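Local coordinates for protein proline dehydrogenase (Bradyrhizobium japonicum USDA 110, PDB 3HAZ) that probably oxidises L-proline to L-glutamate in two steps, through an FAD-dependent proline dehydrogenase and an NAD-dependent L-glutamate gamma-semialdehyde dehydrogenase joined in one chain, at residues E73-M78 with R458-N463; E61-E66 with T158-R163; L584-S589 with F617-A622. All blocks are in the same frame, centred on the assembly; numbering follows the deposited sequence.

Interaction 1: E73-M78 with R458-N463. With SO4 (sulfate ion), chain K.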
loop_
_atom_site.group_PDB
_atom_site.type_symbol
_atom_site.label_atom_id
_atom_site.label_comp_id
_atom_site.label_asym_id
_atom_site.label_seq_id
_atom_site.Cartn_x
_atom_site.Cartn_y
_atom_site.Cartn_z
ATOM N N GLU A 73 -23.265 -23.054 23.147
ATOM C CA GLU A 73 -22.828 -23.637 24.409
ATOM C C GLU A 73 -23.774 -23.263 25.543
ATOM O O GLU A 73 -24.094 -24.087 26.403
ATOM C CB GLU A 73 -21.396 -23.201 24.724
ATOM C CG GLU A 73 -20.378 -23.880 23.830
ATOM C CD GLU A 73 -18.993 -23.279 23.942
ATOM O OE1 GLU A 73 -18.869 -22.107 24.365
ATOM O OE2 GLU A 73 -18.028 -23.984 23.595
ATOM N N GLY A 74 -24.219 -22.014 25.539
ATOM C CA GLY A 74 -25.204 -21.570 26.501
ATOM C C GLY A 74 -26.465 -22.405 26.366
ATOM O O GLY A 74 -27.040 -22.845 27.359
ATOM N N LEU A 75 -26.902 -22.616 25.128
ATOM C CA LEU A 75 -28.119 -23.375 24.871
ATOM C C LEU A 75 -27.991 -24.805 25.382
ATOM O O LEU A 75 -28.895 -25.317 26.041
ATOM C CB LEU A 75 -28.477 -23.369 23.376
ATOM C CG LEU A 75 -29.831 -24.026 23.067
ATOM C CD1 LEU A 75 -30.592 -23.270 21.987
ATOM C CD2 LEU A 75 -29.659 -25.493 22.687
ATOM N N ALA A 76 -26.862 -25.443 25.084
ATOM C CA ALA A 76 -26.663 -26.837 25.478
ATOM C C ALA A 76 -26.667 -27.002 26.999
ATOM O O ALA A 76 -27.195 -27.984 27.522
ATOM C CB ALA A 76 -25.371 -27.393 24.877
ATOM N N LEU A 77 -26.086 -26.042 27.712
ATOM C CA LEU A 77 -26.004 -26.145 29.164
ATOM C C LEU A 77 -27.362 -25.873 29.816
ATOM O O LEU A 77 -27.715 -26.492 30.818
ATOM C CB LEU A 77 -24.929 -25.211 29.721
ATOM C CG LEU A 77 -23.495 -25.548 29.298
ATOM C CD1 LEU A 77 -22.508 -24.610 29.968
ATOM C CD2 LEU A 77 -23.151 -26.999 29.602
ATOM N N MET A 78 -28.125 -24.956 29.232
ATOM C CA MET A 78 -29.471 -24.663 29.721
ATOM C C MET A 78 -30.420 -25.841 29.511
ATOM O O MET A 78 -31.305 -26.099 30.329
ATOM C CB MET A 78 -30.019 -23.402 29.044
ATOM C CG MET A 78 -29.297 -22.119 29.478
ATOM S SD MET A 78 -29.889 -20.656 28.602
ATOM C CE MET A 78 -31.280 -20.179 29.626
ATOM N N ARG A 458 -34.007 -17.864 20.320
ATOM C CA ARG A 458 -34.280 -16.450 20.126
ATOM C C ARG A 458 -33.750 -15.648 21.310
ATOM O O ARG A 458 -33.084 -14.628 21.132
ATOM C CB ARG A 458 -35.779 -16.225 19.918
ATOM C CG ARG A 458 -36.121 -14.957 19.166
ATOM C CD ARG A 458 -37.327 -15.151 18.254
ATOM N NE ARG A 458 -38.319 -16.060 18.822
ATOM C CZ ARG A 458 -39.058 -15.785 19.892
ATOM N NH1 ARG A 458 -38.907 -14.632 20.521
ATOM N NH2 ARG A 458 -39.939 -16.669 20.340
ATOM N N ARG A 459 -34.011 -16.140 22.517
ATOM C CA ARG A 459 -33.578 -15.472 23.741
ATOM C C ARG A 459 -32.062 -15.291 23.815
ATOM O O ARG A 459 -31.572 -14.242 24.250
ATOM C CB ARG A 459 -34.068 -16.256 24.969
ATOM C CG ARG A 459 -33.528 -15.757 26.298
ATOM C CD ARG A 459 -34.332 -14.581 26.824
ATOM N NE ARG A 459 -34.115 -14.393 28.255
ATOM C CZ ARG A 459 -34.939 -14.835 29.204
ATOM N NH1 ARG A 459 -36.051 -15.481 28.878
ATOM N NH2 ARG A 459 -34.653 -14.619 30.479
ATOM N N LEU A 460 -31.323 -16.318 23.405
ATOM C CA LEU A 460 -29.867 -16.320 23.527
ATOM C C LEU A 460 -29.183 -15.421 22.499
ATOM O O LEU A 460 -28.100 -14.899 22.752
ATOM C CB LEU A 460 -29.318 -17.744 23.409
ATOM C CG LEU A 460 -29.658 -18.702 24.550
ATOM C CD1 LEU A 460 -29.064 -20.070 24.280
ATOM C CD2 LEU A 460 -29.149 -18.151 25.865
ATOM N N LEU A 461 -29.812 -15.251 21.340
ATOM C CA LEU A 461 -29.258 -14.381 20.310
ATOM C C LEU A 461 -29.080 -12.970 20.854
ATOM O O LEU A 461 -28.100 -12.288 20.544
ATOM C CB LEU A 461 -30.159 -14.350 19.071
ATOM C CG LEU A 461 -30.069 -15.533 18.104
ATOM C CD1 LEU A 461 -30.851 -15.230 16.828
ATOM C CD2 LEU A 461 -28.610 -15.857 17.783
ATOM N N GLU A 462 -30.027 -12.545 21.685
ATOM C CA GLU A 462 -30.062 -11.168 22.160
ATOM C C GLU A 462 -29.178 -10.939 23.390
ATOM O O GLU A 462 -28.543 -9.890 23.520
ATOM C CB GLU A 462 -31.507 -10.735 22.414
ATOM C CG GLU A 462 -31.726 -9.237 22.355
ATOM C CD GLU A 462 -31.487 -8.576 23.691
ATOM O OE1 GLU A 462 -32.313 -8.782 24.607
ATOM O OE2 GLU A 462 -30.476 -7.854 23.826
ATOM N N ASN A 463 -29.128 -11.922 24.283
ATOM C CA ASN A 463 -28.255 -11.837 25.451
ATOM C C ASN A 463 -26.779 -11.990 25.087
ATOM O O ASN A 463 -25.898 -11.546 25.827
ATOM C CB ASN A 463 -28.654 -12.876 26.503
ATOM C CG ASN A 463 -29.754 -12.381 27.425
ATOM O OD1 ASN A 463 -29.503 -11.614 28.358
ATOM N ND2 ASN A 463 -30.980 -12.829 27.176
HETATM S S SO4 K . -40.479 -12.370 22.202
HETATM O O1 SO4 K . -40.400 -11.279 23.168
HETATM O O2 SO4 K . -39.254 -12.372 21.410
HETATM O O3 SO4 K . -40.608 -13.643 22.910
HETATM O O4 SO4 K . -41.639 -12.177 21.333
#
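Leu460, Leu75 and Met78 form a buried apolar contact between two helices, 71-85 of the helical region related to the DNA-binding domain of proline dehydrogenases and 452-463 of the proline dehydrogenase part. The two short segments run roughly antiparallel, with axes 10.4 Å apart at closest approach and an angle of 133° between their directions. Leu460 does most of the touching, one methyl to each partner. Leu460 CD1 lies against the backbone, 3.4 Å from Leu75 N and a tight 3.5 Å from Leu75 CB. Leu460 CD1 also lies 4.1 Å from Gly74 C. Leu460 CD2 meets Met78 SD at 3.8 Å, the two side chains sliding past each other in opposite directions; the turn at chi3 (86°) carries Met78 CE off, and the sulfur is the atom that meets the leucine. Val60 of helix 60-66 also packs on both Met78 and Leu460. On helix 452-463, Arg458 NH2 forms a salt bridge with Glu199, and the guanidinium edge faces a sulfate, probably from the crystallisation liquor, whose fine placement is doubtful. With no hydrogen bond or salt bridge crossing between the segments, this contact rests on shape and exclusion of water.

Interaction 2: E61-E66 with T158-R163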
loop_
_atom_site.group_PDB
_atom_site.type_symbol
_atom_site.label_atom_id
_atom_site.label_comp_id
_atom_site.label_asym_id
_atom_site.label_seq_id
_atom_site.Cartn_x
_atom_site.Cartn_y
_atom_site.Cartn_z
ATOM N N GLU A 61 -26.812 -13.460 30.256
ATOM C CA GLU A 61 -25.671 -12.707 29.757
ATOM C C GLU A 61 -24.482 -12.813 30.716
ATOM O O GLU A 61 -23.331 -12.904 30.290
ATOM C CB GLU A 61 -26.056 -11.242 29.533
ATOM N N ASP A 62 -24.761 -12.815 32.012
ATOM C CA ASP A 62 -23.704 -12.979 32.997
ATOM C C ASP A 62 -23.053 -14.351 32.853
ATOM O O ASP A 62 -21.832 -14.472 32.932
ATOM C CB ASP A 62 -24.242 -12.772 34.415
ATOM C CG ASP A 62 -24.707 -11.348 34.657
ATOM O OD1 ASP A 62 -23.974 -10.408 34.283
ATOM O OD2 ASP A 62 -25.804 -11.166 35.222
ATOM N N MET A 63 -23.864 -15.381 32.622
ATOM C CA MET A 63 -23.325 -16.731 32.459
ATOM C C MET A 63 -22.515 -16.853 31.175
ATOM O O MET A 63 -21.417 -17.412 31.168
ATOM C CB MET A 63 -24.437 -17.785 32.485
ATOM C CG MET A 63 -23.921 -19.212 32.355
ATOM S SD MET A 63 -25.228 -20.464 32.300
ATOM C CE MET A 63 -25.983 -20.098 30.715
ATOM N N LEU A 64 -23.052 -16.322 30.085
ATOM C CA LEU A 64 -22.343 -16.373 28.808
ATOM C C LEU A 64 -20.996 -15.657 28.908
ATOM O O LEU A 64 -19.981 -16.128 28.385
ATOM C CB LEU A 64 -23.198 -15.759 27.695
ATOM C CG LEU A 64 -24.529 -16.461 27.417
ATOM C CD1 LEU A 64 -25.383 -15.650 26.446
ATOM C CD2 LEU A 64 -24.300 -17.881 26.888
ATOM N N ARG A 65 -20.992 -14.519 29.594
ATOM C CA ARG A 65 -19.778 -13.729 29.733
ATOM C C ARG A 65 -18.800 -14.418 30.680
ATOM O O ARG A 65 -17.623 -14.558 30.368
ATOM C CB ARG A 65 -20.115 -12.314 30.221
ATOM C CG ARG A 65 -18.906 -11.420 30.464
ATOM C CD ARG A 65 -19.314 -10.074 31.072
ATOM N NE ARG A 65 -20.363 -10.212 32.085
ATOM C CZ ARG A 65 -20.143 -10.465 33.374
ATOM N NH1 ARG A 65 -18.905 -10.611 33.825
ATOM N NH2 ARG A 65 -21.166 -10.575 34.214
ATOM N N GLU A 66 -19.301 -14.870 31.826
ATOM C CA GLU A 66 -18.457 -15.490 32.848
ATOM C C GLU A 66 -17.654 -16.681 32.336
ATOM O O GLU A 66 -16.470 -16.809 32.640
ATOM C CB GLU A 66 -19.298 -15.905 34.062
ATOM N N THR A 158 -22.891 -25.441 34.548
ATOM C CA THR A 158 -24.156 -26.173 34.490
ATOM C C THR A 158 -25.031 -25.887 35.709
ATOM O O THR A 158 -26.251 -25.744 35.580
ATOM C CB THR A 158 -23.937 -27.697 34.372
ATOM O OG1 THR A 158 -23.229 -27.995 33.158
ATOM C CG2 THR A 158 -25.268 -28.422 34.370
ATOM N N ARG A 159 -24.408 -25.806 36.886
ATOM C CA ARG A 159 -25.133 -25.474 38.113
ATOM C C ARG A 159 -25.741 -24.078 38.040
ATOM O O ARG A 159 -26.858 -23.852 38.505
ATOM C CB ARG A 159 -24.227 -25.588 39.343
ATOM C CG ARG A 159 -23.824 -27.016 39.665
ATOM C CD ARG A 159 -23.211 -27.132 41.055
ATOM N NE ARG A 159 -22.631 -28.453 41.275
ATOM C CZ ARG A 159 -23.325 -29.511 41.675
ATOM N NH1 ARG A 159 -24.630 -29.396 41.905
ATOM N NH2 ARG A 159 -22.717 -30.682 41.839
ATOM N N GLN A 160 -25.000 -23.141 37.455
ATOM C CA GLN A 160 -25.515 -21.792 37.244
ATOM C C GLN A 160 -26.690 -21.799 36.271
ATOM O O GLN A 160 -27.683 -21.108 36.482
ATOM C CB GLN A 160 -24.406 -20.878 36.723
ATOM C CG GLN A 160 -24.766 -19.415 36.710
ATOM C CD GLN A 160 -23.580 -18.542 36.324
ATOM O OE1 GLN A 160 -22.426 -18.877 36.605
ATOM N NE2 GLN A 160 -23.861 -17.422 35.674
ATOM N N ALA A 161 -26.574 -22.583 35.200
ATOM C CA ALA A 161 -27.670 -22.712 34.244
ATOM C C ALA A 161 -28.905 -23.242 34.971
ATOM O O ALA A 161 -30.041 -22.858 34.671
ATOM C CB ALA A 161 -27.274 -23.645 33.072
ATOM N N MET A 162 -28.675 -24.123 35.938
ATOM C CA MET A 162 -29.778 -24.702 36.697
ATOM C C MET A 162 -30.521 -23.652 37.525
ATOM O O MET A 162 -31.752 -23.679 37.593
ATOM C CB MET A 162 -29.298 -25.862 37.578
ATOM C CG MET A 162 -28.982 -27.124 36.772
ATOM S SD MET A 162 -28.174 -28.431 37.722
ATOM C CE MET A 162 -29.511 -28.958 38.798
ATOM N N ARG A 163 -29.797 -22.723 38.148
ATOM C CA ARG A 163 -30.497 -21.671 38.879
ATOM C C ARG A 163 -31.214 -20.710 37.932
ATOM O O ARG A 163 -32.277 -20.180 38.265
ATOM C CB ARG A 163 -29.605 -20.932 39.898
ATOM C CG ARG A 163 -28.161 -20.709 39.493
ATOM C CD ARG A 163 -27.303 -20.391 40.721
ATOM N NE ARG A 163 -25.893 -20.196 40.386
ATOM C CZ ARG A 163 -24.964 -21.149 40.447
ATOM N NH1 ARG A 163 -23.707 -20.879 40.119
ATOM N NH2 ARG A 163 -25.292 -22.373 40.836
#
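Helix segments 61-66 and 158-163 run almost exactly antiparallel, 172° between their directions, with axes 10.6 Å apart and Met63 facing Gln160 at the closest CA pair (7.3 Å). They belong to an all-helical region related to the DNA-binding domain of proline dehydrogenases, where no strand intervenes between them. Met63 and Gln160 carry the contact, passing alongside one another in opposite directions. Both first torsions set CG anti to the backbone N (Met63 chi1 -178°), and each chain then reaches across to the other helix. The amide end of Gln160 lies along the base of Met63, with Gln160 NE2 3.3 Å from Met63 CB. The extended Met63 chain carries its sulfur to Ala161, and the bend at chi3 turns only CE; Met63 SD lies 3.8 Å from Ala161 N and 3.9 Å from Ala161 CB. The amide thus meets aliphatic carbon, and no hydrogen bond crosses between the segments. Ala161 also packs on Ala81 of helix 71-85, which places that helix beside the methionine's end of the contact. Within 61-66, Asp62 and Arg65 form a salt bridge one turn apart, and Asp62 OD2 takes a hydrogen bond from Gly59 N. Arg65 NH2 reaches Asp62 OD1 at 2.8 Å on its anti side, 26° out of the carboxylate plane but within the guanidinium plane.

Interaction 3: L584-S589 with F617-A622. With SO4 (sulfate ion), chain H.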
loop_
_atom_site.group_PDB
_atom_site.type_symbol
_atom_site.label_atom_id
_atom_site.label_comp_id
_atom_site.label_asym_id
_atom_site.label_seq_id
_atom_site.Cartn_x
_atom_site.Cartn_y
_atom_site.Cartn_z
ATOM N N LEU A 584 -33.498 -8.889 -20.007
ATOM C CA LEU A 584 -34.776 -9.105 -20.682
ATOM C C LEU A 584 -35.652 -10.083 -19.889
ATOM O O LEU A 584 -36.871 -9.928 -19.817
ATOM C CB LEU A 584 -34.554 -9.589 -22.123
ATOM C CG LEU A 584 -33.943 -8.564 -23.099
ATOM C CD1 LEU A 584 -33.608 -9.183 -24.455
ATOM C CD2 LEU A 584 -34.848 -7.340 -23.283
ATOM N N LEU A 585 -35.014 -11.082 -19.288
ATOM C CA LEU A 585 -35.709 -12.062 -18.462
ATOM C C LEU A 585 -36.467 -11.411 -17.312
ATOM O O LEU A 585 -37.659 -11.654 -17.126
ATOM C CB LEU A 585 -34.711 -13.080 -17.908
ATOM C CG LEU A 585 -34.267 -14.141 -18.910
ATOM C CD1 LEU A 585 -33.071 -14.918 -18.387
ATOM C CD2 LEU A 585 -35.422 -15.068 -19.233
ATOM N N GLU A 586 -35.771 -10.587 -16.537
ATOM C CA GLU A 586 -36.383 -9.946 -15.377
ATOM C C GLU A 586 -37.409 -8.920 -15.831
ATOM O O GLU A 586 -38.467 -8.758 -15.221
ATOM C CB GLU A 586 -35.322 -9.274 -14.506
ATOM C CG GLU A 586 -34.236 -10.208 -14.015
ATOM C CD GLU A 586 -33.588 -9.700 -12.744
ATOM O OE1 GLU A 586 -34.325 -9.398 -11.780
ATOM O OE2 GLU A 586 -32.347 -9.603 -12.710
ATOM N N SER A 587 -37.081 -8.230 -16.915
ATOM C CA SER A 587 -37.985 -7.265 -17.513
ATOM C C SER A 587 -39.297 -7.925 -17.935
ATOM O O SER A 587 -40.351 -7.296 -17.899
ATOM C CB SER A 587 -37.317 -6.605 -18.719
ATOM O OG SER A 587 -38.258 -5.834 -19.440
ATOM N N ARG A 588 -39.227 -9.195 -18.328
ATOM C CA ARG A 588 -40.408 -9.926 -18.784
ATOM C C ARG A 588 -40.774 -11.076 -17.845
ATOM O O ARG A 588 -41.385 -12.063 -18.260
ATOM C CB ARG A 588 -40.197 -10.434 -20.214
ATOM C CG ARG A 588 -39.896 -9.317 -21.205
ATOM C CD ARG A 588 -39.352 -9.842 -22.528
ATOM N NE ARG A 588 -38.966 -8.740 -23.406
ATOM C CZ ARG A 588 -38.397 -8.890 -24.597
ATOM N NH1 ARG A 588 -38.086 -7.823 -25.320
ATOM N NH2 ARG A 588 -38.136 -10.102 -25.066
ATOM N N SER A 589 -40.416 -10.929 -16.574
ATOM C CA SER A 589 -40.620 -11.983 -15.584
ATOM C C SER A 589 -42.056 -12.508 -15.531
ATOM O O SER A 589 -42.279 -13.709 -15.368
ATOM C CB SER A 589 -40.199 -11.490 -14.202
ATOM O OG SER A 589 -40.841 -10.262 -13.905
ATOM N N PHE A 617 -27.989 -17.341 -13.793
ATOM C CA PHE A 617 -27.098 -18.133 -14.634
ATOM C C PHE A 617 -26.421 -17.239 -15.676
ATOM O O PHE A 617 -25.211 -17.312 -15.877
ATOM C CB PHE A 617 -27.849 -19.255 -15.346
ATOM C CG PHE A 617 -27.882 -20.554 -14.585
ATOM C CD1 PHE A 617 -29.085 -21.212 -14.369
ATOM C CD2 PHE A 617 -26.718 -21.122 -14.104
ATOM C CE1 PHE A 617 -29.123 -22.405 -13.679
ATOM C CE2 PHE A 617 -26.751 -22.310 -13.408
ATOM C CZ PHE A 617 -27.952 -22.956 -13.198
ATOM N N CYS A 618 -27.212 -16.394 -16.334
ATOM C CA CYS A 618 -26.694 -15.516 -17.378
ATOM C C CYS A 618 -25.619 -14.567 -16.849
ATOM O O CYS A 618 -24.552 -14.420 -17.453
ATOM C CB CYS A 618 -27.828 -14.716 -18.023
ATOM S SG CYS A 618 -29.038 -15.709 -18.929
ATOM N N ARG A 619 -25.899 -13.922 -15.722
ATOM C CA ARG A 619 -24.970 -12.935 -15.180
ATOM C C ARG A 619 -23.716 -13.595 -14.621
ATOM O O ARG A 619 -22.617 -13.086 -14.781
ATOM C CB ARG A 619 -25.650 -12.067 -14.119
ATOM C CG ARG A 619 -26.830 -11.269 -14.648
ATOM C CD ARG A 619 -27.180 -10.089 -13.755
ATOM N NE ARG A 619 -28.312 -9.342 -14.301
ATOM C CZ ARG A 619 -29.576 -9.528 -13.934
ATOM N NH1 ARG A 619 -29.870 -10.429 -13.003
ATOM N NH2 ARG A 619 -30.544 -8.814 -14.493
ATOM N N TYR A 620 -23.888 -14.742 -13.978
ATOM C CA TYR A 620 -22.764 -15.459 -13.396
ATOM C C TYR A 620 -21.838 -16.050 -14.465
ATOM O O TYR A 620 -20.617 -15.898 -14.392
ATOM C CB TYR A 620 -23.251 -16.559 -12.449
ATOM C CG TYR A 620 -22.114 -17.361 -11.858
ATOM C CD1 TYR A 620 -21.294 -16.823 -10.871
ATOM C CD2 TYR A 620 -21.843 -18.644 -12.305
ATOM C CE1 TYR A 620 -20.241 -17.558 -10.333
ATOM C CE2 TYR A 620 -20.795 -19.382 -11.778
ATOM C CZ TYR A 620 -20.000 -18.833 -10.796
ATOM O OH TYR A 620 -18.961 -19.575 -10.287
ATOM N N TYR A 621 -22.410 -16.725 -15.457
ATOM C CA TYR A 621 -21.580 -17.226 -16.548
ATOM C C TYR A 621 -20.945 -16.076 -17.337
ATOM O O TYR A 621 -19.819 -16.195 -17.835
ATOM C CB TYR A 621 -22.358 -18.181 -17.463
ATOM C CG TYR A 621 -22.744 -19.469 -16.770
ATOM C CD1 TYR A 621 -21.936 -20.007 -15.772
ATOM C CD2 TYR A 621 -23.905 -20.152 -17.118
ATOM C CE1 TYR A 621 -22.285 -21.181 -15.123
ATOM C CE2 TYR A 621 -24.258 -21.329 -16.479
ATOM C CZ TYR A 621 -23.445 -21.837 -15.481
ATOM O OH TYR A 621 -23.789 -23.006 -14.840
ATOM N N ALA A 622 -21.650 -14.954 -17.443
ATOM C CA ALA A 622 -21.058 -13.804 -18.119
ATOM C C ALA A 622 -19.828 -13.352 -17.342
ATOM O O ALA A 622 -18.779 -13.078 -17.924
ATOM C CB ALA A 622 -22.061 -12.668 -18.264
HETATM S S SO4 H . -38.882 -4.818 -22.951
HETATM O O1 SO4 H . -37.676 -4.766 -22.127
HETATM O O2 SO4 H . -39.762 -5.884 -22.473
HETATM O O3 SO4 H . -39.577 -3.536 -22.871
HETATM O O4 SO4 H . -38.514 -5.087 -24.339
#
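Glu586 and Arg619 join helix 571-587 to helix 604-629 through a salt bridge whose arginine is buried and in which one carboxylate oxygen takes both donors. Both side chains leave with CG anti to the carbonyl carbon and run on extended, bringing carboxylate and guanidinium together at the ends of two long arms. Arg619 comes end-on: Arg619 NH1 reaches Glu586 OE2 at 2.6 Å and Arg619 NH2 reaches the same OE2 at 2.7 Å. Sharing one acceptor bends both bonds, to 137° and 135° at the hydrogens. OE2 lies close to the guanidinium plane, whereas the carboxylate is turned 66° from it. Glu586 OE1 accepts from Arg517 N, which should help fix the carboxylate's rotation. With an alanine here in place of Arg619, the Glu586 charge is likely to lose its mate and OE2 these two donors. Beside the ion pair, Leu585 CD1 touches Cys618 SG at 4.1 Å. At the helix end, Ser589 OG donates to Glu586 O (3.1 Å). A sulfate, probably from the crystallisation liquor, accepts from Ser587 OG, Arg588 NE and Arg588 NH1; the last also pairs with Glu701. The arrangement is helix-helix packing, a charged pair beside an apolar one: two helices ahead of the sheet pack on helices 664-675 and 689-702 of what is probably the Rossmann-type NAD-binding part of the aldehyde dehydrogenase fold.

Interactions 1 and 2 are neighbours, their centres about 10 Å apart, and their segments alternate along the chain. Helices 60-66 and 71-85 follow each other in sequence, and the two contacts touch directly: Leu77 O lies 3.7 Å from Ala161 CB and Gly74 CA 3.8 Å from Leu64 CD2. Interaction 2 holds the helical region together, and interaction 1 joins it to the proline dehydrogenase part. The Leu460 side chain is about 12 Å from the bound FAD, which touches Glu462 on the same helix; the Asp62 side chain is about 14 Å from the FAD. Interaction 3 stands apart in the aldehyde dehydrogenase half, its centre about 42 Å from that of interaction 1 and 51 Å from that of interaction 2.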